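Local structure of peptidase (Pseudomonas aeruginosa, 5LOX) at residues 189-194 with 205-210; 12-17 with 122-127; 46-51 with 109-114; 60-65 with 84-89. The protein is probably a peptidase of the N-terminal nucleophile superfamily, an ancestral relative of proteasome beta subunits that assembles into a helical complex. The protein carries 3 engineered substitutions. All blocks are in the same frame, centred on the assembly; numbering follows the deposited sequence.

Contact 1 of 4, residues 189-194 with 205-210; sequences PLDLLV and GYRVTE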
# COMPACT_ATOMS: atom_id res chain seq x y z
N PRO A 189 7.77 11.76 102.44
CA PRO A 189 7.87 12.47 103.72
C PRO A 189 9.22 13.12 103.94
O PRO A 189 10.21 12.68 103.35
CB PRO A 189 7.63 11.36 104.77
CG PRO A 189 7.97 10.09 104.05
CD PRO A 189 7.53 10.33 102.64
N LEU A 190 9.23 14.11 104.82
CA LEU A 190 10.47 14.69 105.32
C LEU A 190 10.74 14.21 106.73
O LEU A 190 9.84 13.83 107.46
CB LEU A 190 10.36 16.20 105.39
CG LEU A 190 9.77 16.90 104.16
CD1 LEU A 190 9.88 18.40 104.36
CD2 LEU A 190 10.51 16.48 102.91
N ASP A 191 12.01 14.27 107.11
CA ASP A 191 12.43 13.89 108.46
C ASP A 191 13.21 15.05 109.05
O ASP A 191 14.14 15.55 108.42
CB ASP A 191 13.28 12.62 108.40
CG ASP A 191 12.47 11.37 107.99
OD1 ASP A 191 11.51 11.03 108.73
OD2 ASP A 191 12.80 10.75 106.93
N LEU A 192 12.80 15.50 110.25
CA LEU A 192 13.44 16.64 110.90
C LEU A 192 14.01 16.22 112.21
O LEU A 192 13.50 15.32 112.86
CB LEU A 192 12.43 17.73 111.21
CG LEU A 192 11.39 17.99 110.14
CD1 LEU A 192 10.34 18.94 110.66
CD2 LEU A 192 12.06 18.55 108.90
N LEU A 193 15.03 16.94 112.64
CA LEU A 193 15.53 16.80 114.00
C LEU A 193 16.14 18.09 114.47
O LEU A 193 16.92 18.72 113.76
CB LEU A 193 16.56 15.71 114.07
CG LEU A 193 17.03 15.38 115.48
CD1 LEU A 193 17.26 13.89 115.64
CD2 LEU A 193 18.29 16.14 115.84
N VAL A 194 15.73 18.52 115.66
CA VAL A 194 16.26 19.74 116.29
C VAL A 194 17.00 19.35 117.54
O VAL A 194 16.48 18.59 118.34
CB VAL A 194 15.10 20.69 116.66
CG1 VAL A 194 15.63 21.84 117.47
CG2 VAL A 194 14.39 21.19 115.41
N GLY A 205 12.96 13.51 117.08
CA GLY A 205 12.85 13.94 115.70
C GLY A 205 11.39 13.80 115.27
O GLY A 205 10.57 13.35 116.06
N TYR A 206 11.07 14.19 114.05
CA TYR A 206 9.69 14.25 113.62
C TYR A 206 9.58 14.07 112.13
O TYR A 206 10.41 14.55 111.36
CB TYR A 206 9.11 15.61 114.00
CG TYR A 206 7.66 15.82 113.60
CD1 TYR A 206 6.62 15.49 114.44
CD2 TYR A 206 7.34 16.39 112.35
CE1 TYR A 206 5.31 15.71 114.08
CE2 TYR A 206 6.02 16.61 111.98
CZ TYR A 206 5.02 16.26 112.86
OH TYR A 206 3.72 16.51 112.51
N ARG A 207 8.53 13.38 111.71
CA ARG A 207 8.32 13.13 110.30
C ARG A 207 7.15 13.93 109.75
O ARG A 207 6.02 13.86 110.23
CB ARG A 207 8.14 11.62 110.04
CG ARG A 207 7.52 11.31 108.68
CD ARG A 207 7.76 9.87 108.24
NE ARG A 207 9.14 9.66 107.83
CZ ARG A 207 9.59 8.54 107.32
NH1 ARG A 207 8.76 7.54 107.12
NH2 ARG A 207 10.87 8.41 106.98
N VAL A 208 7.42 14.64 108.68
CA VAL A 208 6.40 15.42 108.03
C VAL A 208 5.80 14.67 106.85
O VAL A 208 6.46 14.52 105.83
CB VAL A 208 6.98 16.75 107.48
CG1 VAL A 208 5.87 17.61 106.89
CG2 VAL A 208 7.74 17.50 108.58
N THR A 209 4.54 14.28 106.97
CA THR A 209 3.88 13.62 105.84
C THR A 209 3.09 14.59 104.97
O THR A 209 2.85 15.72 105.34
CB THR A 209 2.96 12.47 106.31
OG1 THR A 209 1.81 13.02 106.95
CG2 THR A 209 3.69 11.55 107.27
N GLU A 210 2.73 14.11 103.80
CA GLU A 210 1.71 14.68 102.94
C GLU A 210 0.57 15.37 103.71
O GLU A 210 0.12 16.42 103.34
CB GLU A 210 1.13 13.52 102.12
CG GLU A 210 0.20 13.89 100.98
CD GLU A 210 0.88 13.75 99.63
OE1 GLU A 210 0.40 12.92 98.83
OE2 GLU A 210 1.89 14.45 99.39
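Arg207 rises alongside Asp191 and Pro189; the carboxylate meets the guanidinium edge and the proline ring lies over one face. Its chain bends about the CG-CD bond (chi3 -74°), and Asp191 OD1 sits in the concave side of that bend. Pro189 packs against the outside: Pro189 CB lies 3.8 Å from Arg207 CD, while Pro189 CG sits 3.9 Å above the guanidinium plane of Arg207, offset to its rim. The bend also turns the NE edge to Asp191, which it grips side-on. Arg207 NE reaches Asp191 OD1 at 2.9 Å, and Arg207 NH2 meets the syn lone pair of Asp191 OD2 at 3.0 Å. The planes of the two groups are 36° apart, so this salt bridge is twisted. Arg207 NH1 forms a salt bridge with Asp139 of one neighbouring subunit. The backbones belong to an antiparallel beta hairpin, strand axes 4.7 Å apart and crossing at 148°, with paired hydrogen bonds at Leu190-Val208 and Leu192-Tyr206. On the face bearing those four side chains, Leu192 leans obliquely across Val208, Leu192 CD1 coming 3.6 Å from Val208 CG2; farther along, Leu190 CB backs onto Val208 CB at 4.0 Å. The in-plane edge of the Tyr206 ring looks at Val208 CG2, and Tyr240 of a different subunit stacks on that ring. Where the pairing ends, Gly205 passes close to Leu192 O.

Contact 2 of 4, residues 12-17 with 122-127; sequences LVFASD and PALYSI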
# COMPACT_ATOMS: atom_id res chain seq x y z
N LEU A 12 21.69 22.65 116.71
CA LEU A 12 21.66 22.12 115.37
C LEU A 12 20.24 21.85 114.90
O LEU A 12 19.36 21.51 115.68
CB LEU A 12 22.42 20.81 115.35
CG LEU A 12 23.87 20.88 115.80
CD1 LEU A 12 24.38 19.51 116.20
CD2 LEU A 12 24.71 21.45 114.67
N VAL A 13 20.03 21.98 113.60
CA VAL A 13 18.76 21.62 112.98
C VAL A 13 19.08 20.80 111.75
O VAL A 13 19.91 21.22 110.93
CB VAL A 13 17.97 22.87 112.56
CG1 VAL A 13 16.68 22.48 111.85
CG2 VAL A 13 17.64 23.72 113.77
N PHE A 14 18.40 19.67 111.60
CA PHE A 14 18.60 18.80 110.45
C PHE A 14 17.29 18.54 109.73
O PHE A 14 16.27 18.37 110.38
CB PHE A 14 19.13 17.46 110.90
CG PHE A 14 20.41 17.52 111.64
CD1 PHE A 14 20.41 17.67 113.02
CD2 PHE A 14 21.62 17.39 110.99
CE1 PHE A 14 21.60 17.71 113.74
CE2 PHE A 14 22.81 17.42 111.68
CZ PHE A 14 22.80 17.58 113.07
N ALA A 15 17.31 18.49 108.40
CA ALA A 15 16.11 18.14 107.64
C ALA A 15 16.46 17.45 106.34
O ALA A 15 17.33 17.90 105.62
CB ALA A 15 15.28 19.37 107.35
N SER A 16 15.76 16.36 106.05
CA SER A 16 15.99 15.59 104.85
C SER A 16 14.69 15.20 104.19
O SER A 16 13.70 14.96 104.89
CB SER A 16 16.73 14.30 105.22
OG SER A 16 18.05 14.55 105.63
N ASP A 17 14.68 15.05 102.87
CA ASP A 17 13.53 14.40 102.22
C ASP A 17 13.71 12.89 102.30
O ASP A 17 14.50 12.39 103.13
CB ASP A 17 13.30 14.90 100.78
CG ASP A 17 14.18 14.22 99.76
OD1 ASP A 17 15.35 13.95 100.10
OD2 ASP A 17 13.71 13.95 98.62
N PRO A 122 28.83 21.82 120.03
CA PRO A 122 28.28 21.13 118.86
C PRO A 122 29.05 21.49 117.58
O PRO A 122 29.62 22.59 117.50
CB PRO A 122 26.84 21.62 118.81
CG PRO A 122 26.83 22.92 119.53
CD PRO A 122 27.96 22.90 120.51
N ALA A 123 29.04 20.58 116.60
CA ALA A 123 29.70 20.81 115.31
C ALA A 123 28.94 20.12 114.15
O ALA A 123 28.05 19.30 114.37
CB ALA A 123 31.12 20.33 115.35
N LEU A 124 29.26 20.53 112.93
CA LEU A 124 28.57 20.03 111.74
C LEU A 124 29.53 19.98 110.58
O LEU A 124 30.15 20.99 110.23
CB LEU A 124 27.40 20.95 111.37
CG LEU A 124 26.71 20.72 110.04
CD1 LEU A 124 26.09 19.35 110.03
CD2 LEU A 124 25.62 21.76 109.80
N TYR A 125 29.64 18.83 109.95
CA TYR A 125 30.51 18.67 108.78
C TYR A 125 29.72 18.17 107.58
O TYR A 125 28.65 17.56 107.73
CB TYR A 125 31.62 17.68 109.09
CG TYR A 125 32.54 18.12 110.18
CD1 TYR A 125 32.13 18.06 111.51
CD2 TYR A 125 33.82 18.61 109.90
CE1 TYR A 125 32.96 18.48 112.54
CE2 TYR A 125 34.67 19.02 110.91
CZ TYR A 125 34.24 18.96 112.23
OH TYR A 125 35.04 19.35 113.29
N SER A 126 30.26 18.39 106.40
CA SER A 126 29.74 17.76 105.19
C SER A 126 30.86 17.01 104.50
O SER A 126 31.94 17.55 104.32
CB SER A 126 29.16 18.82 104.26
OG SER A 126 29.01 18.31 102.95
N ILE A 127 30.61 15.77 104.12
CA ILE A 127 31.59 14.94 103.43
C ILE A 127 31.23 14.90 101.96
O ILE A 127 30.10 14.63 101.60
CB ILE A 127 31.61 13.50 103.96
CG1 ILE A 127 31.80 13.49 105.48
CG2 ILE A 127 32.72 12.70 103.30
CD1 ILE A 127 31.72 12.13 106.12
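In the alpha-beta-beta-alpha sandwich of the N-terminal nucleophile fold, two beta sheets pack face to face, and Leu12 and Phe14 of one meet Pro122, Ala123 and Leu124 of the other. The geometry identifies the interface: the strand axes stay 9.1 Å apart at closest, too far for backbone pairing, and run 36° from parallel. Leu12 points across the gap and forks against the opposing chain. Its CD1 lies 4.2 Å from Pro122 CB, the two side chains crossing at a slant, while Leu12 CD2 rests 4.0 Å from Ala123 O and 4.3 Å from Leu124 CB. Two residues on, Phe14 touches through one ring carbon, CE2. With CG anti to the carbonyl carbon (chi1 -59°), the ring reaches over so that Phe14 CE2 comes 4.1 Å from Leu124 CD1, and the two side chains slide past each other in opposite directions. Ala5 of strand 2-8 touches both Phe14 and Leu124. No hydrogen bond spans the two segments, and every close approach involves carbon on at least one side; cohesion here therefore rests on dispersion and the exclusion of water, with no directional bond between these two strands.

Contact 3 of 4, residues 46-51 with 109-114; sequences VQTAGN and CSFMVG. Engineered in segment 109-114: Met112 (natural residue Leu).
Strands 46-50 and 109-114 run antiparallel, their axes 4.6 Å apart with 165° between directions, and are laced by two reciprocal hydrogen-bonded pairs, Gln47 with Met112 and Ala49 with Ser110. They are neighbours in the five-stranded sheet of the N-terminal nucleophile sandwich. Gln47 N reaches Met112 O at 2.9 Å, and Met112 N returns to Gln47 O at 3.0 Å. On the face carrying Val46, Thr48 and Phe111, the Phe111 ring lies against Val46 and Thr48. Phe111 CG stands anti to the carbonyl carbon (chi1 -63°), which puts Phe111 CD1 3.9 Å from Val46 CG1 and Phe111 CE1 3.7 Å from Thr48 CG2. The other face pairs Gln47 with Met112, an engineered residue present as selenomethionine. Bending at its last torsion (chi3 -93°), Met112 ends with its CE beside Gln47 OE1, at 3.5 Å. The amide's other end is occupied, since Gln47 NE2 donates to Ser16 OG and Val4 O, tying this sheet to the one opposite. Next along, Ala49 CB faces Ser110 OG at 3.8 Å, and Ala49 also touches Thr1, the N-terminal residue and, by family, probably the nucleophile. The Phe111 face lies under helices 52-66 and 79-97, touching Val58, Val86 and Thr90, and Asn51 N-caps the first of these through Thr54 N; the Met112 face lies against Cys3 and Ala5 of strand 2-8.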
# COMPACT_ATOMS: atom_id res chain seq x y z
N VAL A 46 23.63 11.55 111.20
CA VAL A 46 24.19 11.39 109.86
C VAL A 46 23.10 11.50 108.81
O VAL A 46 22.06 10.83 108.90
CB VAL A 46 24.84 10.02 109.73
CG1 VAL A 46 25.35 9.81 108.32
CG2 VAL A 46 25.99 9.89 110.71
N GLN A 47 23.32 12.35 107.82
CA GLN A 47 22.42 12.43 106.67
C GLN A 47 23.11 11.94 105.44
O GLN A 47 24.32 12.02 105.33
CB GLN A 47 21.96 13.87 106.43
CG GLN A 47 20.97 14.38 107.48
CD GLN A 47 20.88 15.88 107.51
OE1 GLN A 47 21.88 16.56 107.76
NE2 GLN A 47 19.72 16.42 107.18
N THR A 48 22.33 11.42 104.51
CA THR A 48 22.87 10.74 103.32
C THR A 48 22.32 11.32 102.05
O THR A 48 21.17 11.74 102.00
CB THR A 48 22.53 9.24 103.34
OG1 THR A 48 21.11 9.09 103.32
CG2 THR A 48 23.06 8.59 104.60
N ALA A 49 23.14 11.28 101.01
CA ALA A 49 22.69 11.62 99.67
C ALA A 49 23.55 10.87 98.69
O ALA A 49 24.67 10.52 98.99
CB ALA A 49 22.83 13.10 99.47
N GLY A 50 23.01 10.59 97.50
CA GLY A 50 23.77 9.86 96.48
C GLY A 50 23.33 8.44 96.38
O GLY A 50 22.19 8.12 96.62
N ASN A 51 24.24 7.56 96.02
CA ASN A 51 23.89 6.18 95.75
C ASN A 51 23.33 5.49 96.99
O ASN A 51 23.97 5.42 98.02
CB ASN A 51 25.12 5.40 95.21
CG ASN A 51 24.79 3.97 94.87
OD1 ASN A 51 24.28 3.23 95.69
ND2 ASN A 51 25.05 3.60 93.66
N CYS A 109 28.63 8.68 97.04
CA CYS A 109 27.65 9.39 97.83
C CYS A 109 28.30 10.36 98.79
O CYS A 109 29.48 10.24 99.10
CB CYS A 109 26.73 8.41 98.60
SG CYS A 109 27.64 7.32 99.69
N SER A 110 27.46 11.21 99.36
CA SER A 110 27.86 12.24 100.28
C SER A 110 27.06 12.19 101.55
O SER A 110 25.99 11.59 101.61
CB SER A 110 27.68 13.57 99.58
OG SER A 110 26.55 13.50 98.74
N PHE A 111 27.60 12.82 102.59
CA PHE A 111 27.03 12.73 103.92
C PHE A 111 27.13 14.04 104.65
O PHE A 111 28.01 14.82 104.38
CB PHE A 111 27.82 11.73 104.74
CG PHE A 111 27.77 10.34 104.23
CD1 PHE A 111 26.80 9.47 104.67
CD2 PHE A 111 28.71 9.89 103.33
CE1 PHE A 111 26.76 8.17 104.22
CE2 PHE A 111 28.69 8.59 102.88
CZ PHE A 111 27.71 7.72 103.33
N MSE A 112 26.25 14.25 105.63
CA MSE A 112 26.51 15.27 106.68
C MSE A 112 26.57 14.58 108.01
O MSE A 112 25.84 13.62 108.25
CB MSE A 112 25.52 16.43 106.74
CG MSE A 112 25.55 17.03 105.35
SE MSE A 112 24.85 18.84 105.35
CE MSE A 112 23.02 18.34 104.91
N VAL A 113 27.50 15.02 108.84
CA VAL A 113 27.69 14.47 110.15
C VAL A 113 27.72 15.65 111.09
O VAL A 113 28.56 16.51 110.96
CB VAL A 113 29.02 13.73 110.26
CG1 VAL A 113 29.19 13.18 111.66
CG2 VAL A 113 29.07 12.61 109.24
N GLY A 114 26.80 15.68 112.04
CA GLY A 114 26.76 16.74 113.02
C GLY A 114 26.29 16.25 114.36
O GLY A 114 25.74 15.15 114.48

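Contact 4 of 4, residues 60-65 with 84-89; sequences NLLQQR and ALVAET
Leu61 meets Thr89 where helices 52-66 and 79-97 pack together in the helical layer over one sheet of the N-terminal nucleophile sandwich. The short segments' axes come within 10.7 Å and make an angle of 117°, so the helices cross steeply, and only one side of each takes part. Leu61 CB lies 4.1 Å from Thr89 CG2, the two side chains sliding past each other in opposite directions; Tyr80 of a neighbouring subunit packs against Leu61 as well. Leu62 contributes the largest single share. Its CG is anti to the carbonyl carbon (chi1 -71°), a setting that brings the forked end nearer to the second helix than its first bond suggests, and the two methyls then divide the work. Leu62 CD1 meets Val86 CG2 at 4.0 Å, the side chains crossing at about a right angle, while Leu62 CD2 reaches Leu85 CG at 4.3 Å and also borders the hydroxyl of Thr89. One turn beyond Leu61, Arg65 runs extended from CG to NE, and one face of its guanidinium lies over Leu61 CB of its own helix, 4.1 Å from the plane and over its centre. Arg65 NH1 comes 4.0 Å from Thr89 CG2, whereas the charge is met by Glu92, one turn farther along the second helix, through a salt bridge from Arg65 NH2. The methyl of Thr89 can face these residues because its hydroxyl turns back to its own helix: Thr89 OG1 donates to Leu85 O at 2.6 Å, from the face of that carbonyl opposite to Thr89 N.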
# COMPACT_ATOMS: atom_id res chain seq x y z
N ASN A 60 24.70 0.91 107.66
CA ASN A 60 24.60 -0.40 108.24
C ASN A 60 25.85 -0.81 108.99
O ASN A 60 25.77 -1.39 110.05
CB ASN A 60 24.26 -1.42 107.17
CG ASN A 60 22.87 -2.06 107.41
OD1 ASN A 60 21.91 -1.62 106.82
ND2 ASN A 60 22.76 -3.09 108.30
N LEU A 61 27.01 -0.55 108.42
CA LEU A 61 28.24 -0.95 109.08
C LEU A 61 28.42 -0.13 110.35
O LEU A 61 28.92 -0.63 111.34
CB LEU A 61 29.46 -0.80 108.14
CG LEU A 61 29.52 -1.71 106.90
CD1 LEU A 61 30.83 -1.47 106.20
CD2 LEU A 61 29.33 -3.19 107.20
N LEU A 62 28.09 1.16 110.29
CA LEU A 62 28.25 2.01 111.45
C LEU A 62 27.39 1.50 112.58
O LEU A 62 27.83 1.50 113.72
CB LEU A 62 27.89 3.45 111.12
CG LEU A 62 28.87 4.20 110.22
CD1 LEU A 62 28.24 5.50 109.76
CD2 LEU A 62 30.19 4.48 110.89
N GLN A 63 26.19 1.02 112.27
CA GLN A 63 25.30 0.43 113.29
C GLN A 63 25.84 -0.89 113.85
O GLN A 63 25.98 -1.01 115.03
CB GLN A 63 23.91 0.21 112.75
CG GLN A 63 23.09 1.49 112.65
CD GLN A 63 21.88 1.38 111.71
OE1 GLN A 63 21.73 0.40 110.97
NE2 GLN A 63 21.07 2.41 111.69
N GLN A 64 26.21 -1.84 112.99
CA GLN A 64 26.80 -3.08 113.44
C GLN A 64 28.00 -2.84 114.35
O GLN A 64 28.15 -3.48 115.39
CB GLN A 64 27.24 -3.95 112.26
CG GLN A 64 26.09 -4.57 111.48
CD GLN A 64 26.55 -5.41 110.28
OE1 GLN A 64 27.36 -6.33 110.41
NE2 GLN A 64 26.04 -5.07 109.09
N ARG A 65 28.88 -1.92 113.96
CA ARG A 65 30.14 -1.68 114.69
C ARG A 65 29.98 -0.95 116.03
O ARG A 65 30.89 -0.98 116.87
CB ARG A 65 31.13 -0.92 113.81
CG ARG A 65 31.88 -1.86 112.89
CD ARG A 65 32.51 -1.12 111.73
NE ARG A 65 32.72 -2.03 110.61
CZ ARG A 65 33.28 -1.69 109.46
NH1 ARG A 65 33.70 -0.45 109.25
NH2 ARG A 65 33.42 -2.60 108.52
N ALA A 84 35.30 11.72 110.28
CA ALA A 84 36.42 11.00 109.68
C ALA A 84 36.09 9.52 109.60
O ALA A 84 36.45 8.85 108.63
CB ALA A 84 37.70 11.23 110.47
N LEU A 85 35.42 9.01 110.63
CA LEU A 85 35.09 7.59 110.70
C LEU A 85 34.07 7.23 109.63
O LEU A 85 34.21 6.23 108.96
CB LEU A 85 34.57 7.21 112.07
CG LEU A 85 34.14 5.74 112.15
CD1 LEU A 85 35.29 4.78 111.90
CD2 LEU A 85 33.50 5.45 113.51
N VAL A 86 33.08 8.10 109.45
CA VAL A 86 32.11 7.89 108.40
C VAL A 86 32.85 7.81 107.06
O VAL A 86 32.64 6.89 106.29
CB VAL A 86 31.07 9.01 108.37
CG1 VAL A 86 30.15 8.87 107.17
CG2 VAL A 86 30.25 8.97 109.64
N ALA A 87 33.70 8.80 106.78
CA ALA A 87 34.46 8.83 105.54
C ALA A 87 35.29 7.56 105.37
O ALA A 87 35.29 6.94 104.31
CB ALA A 87 35.36 10.06 105.53
N GLU A 88 36.03 7.22 106.41
CA GLU A 88 36.83 5.99 106.46
C GLU A 88 35.97 4.80 106.04
O GLU A 88 36.36 3.97 105.23
CB GLU A 88 37.42 5.85 107.88
CG GLU A 88 37.87 4.47 108.34
CD GLU A 88 39.22 4.07 107.76
OE1 GLU A 88 39.65 4.70 106.75
OE2 GLU A 88 39.83 3.13 108.32
N THR A 89 34.77 4.72 106.61
CA THR A 89 33.84 3.61 106.33
C THR A 89 33.37 3.63 104.87
O THR A 89 33.32 2.61 104.22
CB THR A 89 32.59 3.69 107.22
OG1 THR A 89 32.97 3.98 108.57
CG2 THR A 89 31.82 2.40 107.17

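Following the chain from the N terminus, residues 12-17 open contact 2, 46-51 open contact 3 and 60-65 open contact 4. These close in reverse order, at 84-89, 109-114 and 122-127, so contact 4 nests within contact 3 and both within contact 2. Contact 1 comes later, in series, with ten residues between its segments. Contact 2 joins the two sheets; contact 3 pairs strands within one, and contact 4 joins two helices outside it. Strands 11-21 and 190-196 are neighbours, so contact 1 continues the sheet that supplies one side of contact 2. Val86 of contact 4 touches Phe111, Val113 and Ile127, whereas contacts 1 and 4 remain separate, their nearest atoms about 13 Å apart.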